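Local coordinates for L-arabinose ABC transporter, periplasmic L-arabinose-binding protein (Burkholderia thailandensis, PDB 4KZK) that probably captures L-arabinose or a related sugar in the periplasm for uptake by an ABC transporter, and binds beta-D-galactopyranose, at residues 37-43 against 67-73; 84-88 against 111-117; 117-121 against 301-306. One frame throughout, in Å; residues are numbered along the deposited sequence.

In the fold
All three contacts lie in the domain that carries the N-terminus, on one side of the chain's centre. Contact 1 is within the sheet: edge strand 68-73 pairs with 38-43 through backbone bonds. Contact 2 joins helices 77-89 and 105-114 on one face of that sheet, and Leu87 packs down onto contact 1 from there. Contact 3 sets helix 291-308 against strand 118-122 on the other face, where Met302 and Ile306 also meet Ile39. All three are partly buried. Contact 2 lies farthest from the chain's centre and has a salt bridge and a tyrosine hydrogen bond, whereas contact 3 relies on methionines and a lysine over tryptophan. Met117 falls in both ranges but touches only in contact 2.

Contact 1: residues 37-43 against 67-73; sequences VKIGFVV and FTLVKIA
The Phe67 ring carries Ile39 on one face. The Ile39 methyl CD1 stands over the ring centre, 3.9 Å from the centroid, and makes a CH-pi contact. Phe67 CG sits between its backbone N and carbonyl carbon (chi1 68°), and this folds the ring back over Ile39. Its CB also touches Val37 CG1, at 3.7 Å. The Phe41 ring has Val43 CG1 at its edge, a neighbour from its own strand. Of the Phe41 side chain, CB is what meets strand 68-73, at Leu69 CD1.

On the opposite face of the sheet, Lys38 lies alongside Thr68, both pointing the same way. Its CG meets Val70 CG2 at 3.8 Å. The lysine chain bends at chi3, and its NZ is bonded to Gln90 O. Gly40 has no side chain on this face, and Leu87 of helix 77-89 packs against its CA.

Six backbone hydrogen bonds join the strands. Thr68, Val70 and Ile72 each use both N and O. Their partners are the N and O of Ile39 and Phe41, with Val37 O at one end and Val43 N at the other. Ile39 N to Thr68 O is 3.0 Å. Ile72 N to Phe41 O is longer, 3.2 Å. CA-H...O contacts fill in between, such as Val42 CA to Ile72 O at 3.2 Å.

The strands run parallel at 22°, joined by helix 49-65. This is a beta-alpha-beta unit at the sheet edge of a periplasmic sugar-binding fold. Its strand 38-43 leads into the galactose-binding Lys44.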
# COMPACT_ATOMS: atom_id res chain seq x y z
N VAL A 37 -22.72 2.76 -19.67
CA VAL A 37 -21.28 2.59 -19.34
C VAL A 37 -21.13 1.78 -18.05
O VAL A 37 -21.85 2.01 -17.07
CB VAL A 37 -20.57 3.97 -19.24
CG1 VAL A 37 -19.10 3.80 -18.85
CG2 VAL A 37 -20.69 4.72 -20.56
N LYS A 38 -20.21 0.82 -18.08
CA LYS A 38 -19.94 -0.06 -16.96
C LYS A 38 -18.43 -0.23 -16.85
O LYS A 38 -17.77 -0.53 -17.83
CB LYS A 38 -20.63 -1.39 -17.22
CG LYS A 38 -20.76 -2.28 -16.01
CD LYS A 38 -21.57 -3.53 -16.35
CE LYS A 38 -23.06 -3.25 -16.31
NZ LYS A 38 -23.91 -4.32 -16.90
N ILE A 39 -17.91 -0.00 -15.64
CA ILE A 39 -16.47 -0.06 -15.37
C ILE A 39 -16.23 -1.05 -14.23
O ILE A 39 -16.91 -0.99 -13.19
CB ILE A 39 -15.91 1.32 -15.00
CG1 ILE A 39 -15.98 2.24 -16.23
CG2 ILE A 39 -14.47 1.22 -14.52
CD1 ILE A 39 -15.65 3.69 -15.94
N GLY A 40 -15.27 -1.94 -14.45
CA GLY A 40 -14.84 -2.90 -13.42
C GLY A 40 -13.76 -2.29 -12.57
O GLY A 40 -12.96 -1.50 -13.07
N PHE A 41 -13.75 -2.63 -11.28
CA PHE A 41 -12.70 -2.18 -10.36
C PHE A 41 -12.32 -3.40 -9.52
O PHE A 41 -13.05 -3.80 -8.63
CB PHE A 41 -13.17 -1.02 -9.48
CG PHE A 41 -12.05 -0.13 -8.99
CD1 PHE A 41 -11.04 -0.61 -8.16
CD2 PHE A 41 -12.00 1.21 -9.36
CE1 PHE A 41 -10.03 0.24 -7.72
CE2 PHE A 41 -10.99 2.06 -8.91
CZ PHE A 41 -9.99 1.55 -8.08
N VAL A 42 -11.19 -3.98 -9.87
CA VAL A 42 -10.77 -5.31 -9.41
C VAL A 42 -9.59 -5.12 -8.49
O VAL A 42 -8.64 -4.47 -8.86
CB VAL A 42 -10.43 -6.21 -10.63
CG1 VAL A 42 -9.88 -7.56 -10.16
CG2 VAL A 42 -11.67 -6.36 -11.51
N VAL A 43 -9.68 -5.66 -7.27
CA VAL A 43 -8.63 -5.45 -6.26
C VAL A 43 -8.06 -6.74 -5.68
O VAL A 43 -8.77 -7.73 -5.48
CB VAL A 43 -9.14 -4.56 -5.09
CG1 VAL A 43 -9.65 -3.23 -5.62
CG2 VAL A 43 -10.21 -5.27 -4.25
N PHE A 67 -22.12 6.15 -14.48
CA PHE A 67 -21.77 4.82 -14.96
C PHE A 67 -22.05 3.81 -13.85
O PHE A 67 -22.34 4.20 -12.71
CB PHE A 67 -20.32 4.77 -15.49
CG PHE A 67 -19.26 4.93 -14.43
CD1 PHE A 67 -18.82 3.84 -13.70
CD2 PHE A 67 -18.67 6.17 -14.20
CE1 PHE A 67 -17.84 3.98 -12.73
CE2 PHE A 67 -17.69 6.33 -13.23
CZ PHE A 67 -17.27 5.22 -12.49
N THR A 68 -22.01 2.53 -14.20
CA THR A 68 -22.26 1.43 -13.27
C THR A 68 -20.91 0.82 -12.88
O THR A 68 -20.13 0.42 -13.74
CB THR A 68 -23.13 0.35 -13.93
OG1 THR A 68 -24.46 0.85 -14.11
CG2 THR A 68 -23.17 -0.94 -13.08
N LEU A 69 -20.64 0.78 -11.57
CA LEU A 69 -19.41 0.19 -11.07
C LEU A 69 -19.65 -1.28 -10.73
O LEU A 69 -20.63 -1.63 -10.09
CB LEU A 69 -18.96 0.93 -9.82
CG LEU A 69 -17.60 0.56 -9.24
CD1 LEU A 69 -16.49 1.17 -10.08
CD2 LEU A 69 -17.51 1.03 -7.79
N VAL A 70 -18.72 -2.13 -11.16
CA VAL A 70 -18.72 -3.54 -10.76
C VAL A 70 -17.45 -3.80 -9.96
O VAL A 70 -16.34 -3.76 -10.50
CB VAL A 70 -18.81 -4.49 -11.96
CG1 VAL A 70 -18.84 -5.96 -11.52
CG2 VAL A 70 -20.01 -4.16 -12.83
N LYS A 71 -17.64 -4.08 -8.67
CA LYS A 71 -16.53 -4.30 -7.72
C LYS A 71 -16.25 -5.79 -7.57
O LYS A 71 -17.14 -6.56 -7.22
CB LYS A 71 -16.91 -3.74 -6.35
CG LYS A 71 -17.14 -2.25 -6.32
CD LYS A 71 -17.55 -1.75 -4.94
CE LYS A 71 -18.91 -2.28 -4.52
NZ LYS A 71 -19.45 -1.52 -3.37
N ILE A 72 -15.01 -6.20 -7.85
CA ILE A 72 -14.64 -7.63 -7.76
C ILE A 72 -13.30 -7.79 -7.04
O ILE A 72 -12.33 -7.09 -7.32
CB ILE A 72 -14.58 -8.30 -9.16
CG1 ILE A 72 -15.88 -8.04 -9.94
CG2 ILE A 72 -14.39 -9.81 -9.02
CD1 ILE A 72 -15.78 -8.46 -11.40
N ALA A 73 -13.28 -8.74 -6.10
CA ALA A 73 -12.06 -9.14 -5.41
C ALA A 73 -11.41 -10.27 -6.19
O ALA A 73 -12.09 -11.23 -6.61
CB ALA A 73 -12.39 -9.61 -4.00

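Contact 2: residues 84-88 against 111-117; sequences LDSLA and KAKRYGM
This is a helix-to-helix contact on one face of the N-terminal sheet, between helix 77-89 and the end of helix 105-114 with the turn after it. It has a polar side and an apolar side.

Asp85 holds the polar side. Its OD1 takes a salt bridge from Lys111 NZ at 2.8 Å and a hydrogen bond from Tyr115 OH, also at 2.8 Å. The two donors come from opposite faces of the carboxylate plane. Lys111 arrives on the syn side, 34° out of plane. Tyr115 comes in more steeply, at 47°, and its ring stands 78° from the carboxylate. With two donors on OD1, rotation of the carboxylate is probably restricted, and the nearby ammonium probably favours its charged form. Lys111 NZ also makes a weak hydrogen bond with Ser81 OG.

The lysine reaches the acid by running over Leu84. Its CD presses on Leu84 CB at 3.4 Å, a tight carbon pair. Ala88 CB lies over one face of the Tyr115 ring, displaced toward the rim and 3.5 Å from the centroid, in a CH-pi contact. Asp85 OD1 lies at the edge of the same ring.

Met117 lines the apolar side. Its SD touches Leu87 CB at 3.7 Å. The bend at chi3 turns CE to Leu84 O, 3.5 Å away. Leu87 also packs on Val70 and Ile72 of strand 68-73.

Helix 105-114 ends in a Schellman motif. Gly116 has positive phi, and Met117 N bonds Ala112 O. The chain then enters strand 118-122. Neighbouring helices on one face of a parallel sheet fit an alternating alpha/beta, Rossmann-like domain.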
# COMPACT_ATOMS: atom_id res chain seq x y z
N LEU A 84 -12.42 -10.93 -15.03
CA LEU A 84 -12.49 -10.33 -16.35
C LEU A 84 -13.58 -11.01 -17.20
O LEU A 84 -14.29 -10.32 -17.94
CB LEU A 84 -11.13 -10.42 -17.05
CG LEU A 84 -9.91 -9.79 -16.35
CD1 LEU A 84 -8.66 -10.06 -17.17
CD2 LEU A 84 -10.12 -8.32 -16.03
N ASP A 85 -13.74 -12.33 -17.05
CA ASP A 85 -14.84 -13.05 -17.72
C ASP A 85 -16.17 -12.46 -17.28
O ASP A 85 -17.08 -12.25 -18.10
CB ASP A 85 -14.82 -14.54 -17.36
CG ASP A 85 -13.65 -15.30 -17.94
OD1 ASP A 85 -12.92 -14.78 -18.81
OD2 ASP A 85 -13.48 -16.46 -17.50
N SER A 86 -16.33 -12.25 -15.97
CA SER A 86 -17.60 -11.73 -15.44
C SER A 86 -17.89 -10.34 -15.97
O SER A 86 -19.04 -10.01 -16.31
CB SER A 86 -17.60 -11.71 -13.90
OG SER A 86 -18.92 -11.45 -13.38
N LEU A 87 -16.86 -9.50 -16.02
CA LEU A 87 -16.99 -8.15 -16.54
C LEU A 87 -17.40 -8.16 -18.00
O LEU A 87 -18.28 -7.37 -18.40
CB LEU A 87 -15.70 -7.35 -16.31
CG LEU A 87 -15.41 -7.00 -14.85
CD1 LEU A 87 -14.02 -6.39 -14.72
CD2 LEU A 87 -16.47 -6.06 -14.30
N ALA A 88 -16.83 -9.07 -18.79
CA ALA A 88 -17.22 -9.20 -20.19
C ALA A 88 -18.66 -9.70 -20.35
O ALA A 88 -19.41 -9.18 -21.19
CB ALA A 88 -16.24 -10.10 -20.92
N LYS A 111 -6.71 -10.41 -22.57
CA LYS A 111 -8.13 -10.68 -22.35
C LYS A 111 -8.97 -9.42 -22.44
O LYS A 111 -10.04 -9.42 -23.02
CB LYS A 111 -8.37 -11.41 -21.02
CG LYS A 111 -9.84 -11.62 -20.70
CD LYS A 111 -10.05 -12.57 -19.52
CE LYS A 111 -9.96 -14.02 -19.97
NZ LYS A 111 -10.17 -14.98 -18.86
N ALA A 112 -8.50 -8.33 -21.83
CA ALA A 112 -9.23 -7.07 -21.88
C ALA A 112 -9.45 -6.65 -23.33
O ALA A 112 -10.54 -6.18 -23.70
CB ALA A 112 -8.48 -6.00 -21.09
N LYS A 113 -8.41 -6.81 -24.15
CA LYS A 113 -8.47 -6.46 -25.57
C LYS A 113 -9.48 -7.33 -26.30
O LYS A 113 -10.31 -6.82 -27.05
CB LYS A 113 -7.08 -6.59 -26.21
N ARG A 114 -9.42 -8.64 -26.07
CA ARG A 114 -10.38 -9.58 -26.66
C ARG A 114 -11.83 -9.19 -26.35
O ARG A 114 -12.71 -9.25 -27.23
CB ARG A 114 -10.11 -10.99 -26.13
N TYR A 115 -12.05 -8.77 -25.10
CA TYR A 115 -13.39 -8.47 -24.59
C TYR A 115 -13.82 -7.02 -24.78
O TYR A 115 -14.90 -6.63 -24.32
CB TYR A 115 -13.47 -8.80 -23.10
CG TYR A 115 -13.45 -10.27 -22.72
CD1 TYR A 115 -13.96 -11.26 -23.55
CD2 TYR A 115 -12.96 -10.65 -21.47
CE1 TYR A 115 -13.96 -12.59 -23.16
CE2 TYR A 115 -12.97 -11.97 -21.07
CZ TYR A 115 -13.46 -12.94 -21.91
OH TYR A 115 -13.45 -14.25 -21.48
N GLY A 116 -12.99 -6.21 -25.43
CA GLY A 116 -13.33 -4.81 -25.67
C GLY A 116 -13.41 -3.96 -24.41
O GLY A 116 -14.30 -3.12 -24.27
N MET A 117 -12.48 -4.20 -23.49
CA MET A 117 -12.41 -3.44 -22.24
C MET A 117 -11.10 -2.66 -22.22
O MET A 117 -10.04 -3.26 -22.33
CB MET A 117 -12.46 -4.40 -21.04
CG MET A 117 -13.80 -5.08 -20.83
SD MET A 117 -13.93 -5.94 -19.25
CE MET A 117 -13.06 -7.46 -19.63

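Contact 3: residues 117-121 against 301-306; sequences MKLMS and NMYDWI
Lys118 lies across one face of the Trp305 indole. Its CD stands 3.5 Å from the centroid of the five-membered ring, 6° off the normal, in a CH-pi contact. CE continues over the same ring and reaches NE1 at 3.6 Å. The chain bends at chi4, and NZ ends farther away, so any cation-pi attraction is weak. At the indole edge, in its plane, lies Leu119 O, 3.5 Å from CZ3.

Met302 of the helix reaches in between Lys118 and Met120 of the strand. Its chain is bent at chi2 and chi3, which brings CE back to the backbone at Lys118 O, 3.5 Å away. The same methyl meets Met120 CB at 3.6 Å. Met120 in turn sends its CE to Asn301 CB, 3.9 Å away, and the two side chains cross at about a right angle.

Helix 291-308 here runs nearly antiparallel to strand 118-122, at 160°, and packs on the sheet in the layered alpha/beta way of this fold. It comes from far along the sequence, consistent with the crossing of chains between the two domains in periplasmic sugar-binding proteins.

Farther out, Met302 and Ile306 also touch Ile39 of strand 38-43. Pro138 packs against both Met120 and Trp305. Backbone bonds to strand 94-98 fix Lys118 and Met120 in the sheet, and Leu119 faces helix 105-114.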
# COMPACT_ATOMS: atom_id res chain seq x y z
N MET A 117 -12.48 -4.20 -23.49
CA MET A 117 -12.41 -3.44 -22.24
C MET A 117 -11.10 -2.66 -22.22
O MET A 117 -10.04 -3.26 -22.33
CB MET A 117 -12.46 -4.40 -21.04
CG MET A 117 -13.80 -5.08 -20.83
SD MET A 117 -13.93 -5.94 -19.25
CE MET A 117 -13.06 -7.46 -19.63
N LYS A 118 -11.17 -1.34 -22.08
CA LYS A 118 -9.97 -0.55 -21.84
C LYS A 118 -9.42 -0.94 -20.48
O LYS A 118 -10.21 -1.27 -19.59
CB LYS A 118 -10.27 0.94 -21.90
CG LYS A 118 -10.52 1.36 -23.33
CD LYS A 118 -10.99 2.79 -23.48
CE LYS A 118 -10.92 3.22 -24.94
NZ LYS A 118 -11.89 2.49 -25.79
N LEU A 119 -8.09 -0.92 -20.36
CA LEU A 119 -7.39 -1.44 -19.18
C LEU A 119 -6.51 -0.36 -18.53
O LEU A 119 -5.65 0.23 -19.20
CB LEU A 119 -6.52 -2.64 -19.58
CG LEU A 119 -5.59 -3.20 -18.51
CD1 LEU A 119 -6.36 -3.75 -17.32
CD2 LEU A 119 -4.65 -4.24 -19.09
N MET A 120 -6.70 -0.18 -17.22
CA MET A 120 -5.91 0.74 -16.39
C MET A 120 -5.50 0.00 -15.11
O MET A 120 -6.24 -0.84 -14.64
CB MET A 120 -6.77 1.94 -16.01
CG MET A 120 -6.10 2.95 -15.11
SD MET A 120 -7.20 4.35 -14.88
CE MET A 120 -7.21 5.05 -16.52
N SER A 121 -4.31 0.30 -14.61
CA SER A 121 -3.84 -0.28 -13.34
C SER A 121 -3.81 0.77 -12.24
O SER A 121 -3.66 1.98 -12.49
CB SER A 121 -2.46 -0.92 -13.51
OG SER A 121 -1.54 0.03 -13.97
N ASN A 301 -10.88 9.10 -15.21
CA ASN A 301 -9.96 8.95 -16.32
C ASN A 301 -10.42 7.82 -17.24
O ASN A 301 -10.46 8.00 -18.46
CB ASN A 301 -8.52 8.70 -15.83
CG ASN A 301 -7.88 9.95 -15.23
OD1 ASN A 301 -8.30 11.08 -15.50
ND2 ASN A 301 -6.85 9.74 -14.44
N MET A 302 -10.80 6.68 -16.66
CA MET A 302 -11.37 5.57 -17.42
C MET A 302 -12.68 5.97 -18.14
O MET A 302 -12.84 5.70 -19.32
CB MET A 302 -11.61 4.34 -16.52
CG MET A 302 -12.27 3.17 -17.24
SD MET A 302 -11.29 2.57 -18.64
CE MET A 302 -9.93 1.75 -17.82
N TYR A 303 -13.61 6.57 -17.42
CA TYR A 303 -14.88 7.03 -18.00
C TYR A 303 -14.65 7.90 -19.23
O TYR A 303 -15.23 7.67 -20.31
CB TYR A 303 -15.69 7.80 -16.95
CG TYR A 303 -17.01 8.28 -17.50
CD1 TYR A 303 -18.11 7.43 -17.56
CD2 TYR A 303 -17.16 9.57 -17.97
CE1 TYR A 303 -19.33 7.87 -18.07
CE2 TYR A 303 -18.36 10.01 -18.49
CZ TYR A 303 -19.45 9.16 -18.53
OH TYR A 303 -20.65 9.60 -19.05
N ASP A 304 -13.79 8.90 -19.09
CA ASP A 304 -13.51 9.84 -20.17
C ASP A 304 -12.78 9.14 -21.33
O ASP A 304 -12.94 9.51 -22.49
CB ASP A 304 -12.66 11.00 -19.67
CG ASP A 304 -13.46 11.98 -18.80
OD1 ASP A 304 -14.71 11.90 -18.76
OD2 ASP A 304 -12.82 12.84 -18.17
N TRP A 305 -11.96 8.14 -21.01
CA TRP A 305 -11.27 7.34 -22.03
C TRP A 305 -12.29 6.56 -22.88
O TRP A 305 -12.20 6.53 -24.12
CB TRP A 305 -10.28 6.39 -21.36
CG TRP A 305 -9.29 5.69 -22.24
CD1 TRP A 305 -9.01 5.93 -23.56
CD2 TRP A 305 -8.41 4.64 -21.83
NE1 TRP A 305 -8.02 5.08 -23.99
CE2 TRP A 305 -7.64 4.27 -22.95
CE3 TRP A 305 -8.22 3.95 -20.63
CZ2 TRP A 305 -6.68 3.26 -22.89
CZ3 TRP A 305 -7.28 2.94 -20.58
CH2 TRP A 305 -6.51 2.61 -21.70
N ILE A 306 -13.25 5.94 -22.20
CA ILE A 306 -14.32 5.19 -22.86
C ILE A 306 -15.22 6.09 -23.70
O ILE A 306 -15.50 5.79 -24.88
CB ILE A 306 -15.21 4.44 -21.84
CG1 ILE A 306 -14.40 3.31 -21.18
CG2 ILE A 306 -16.45 3.86 -22.50
CD1 ILE A 306 -14.97 2.81 -19.88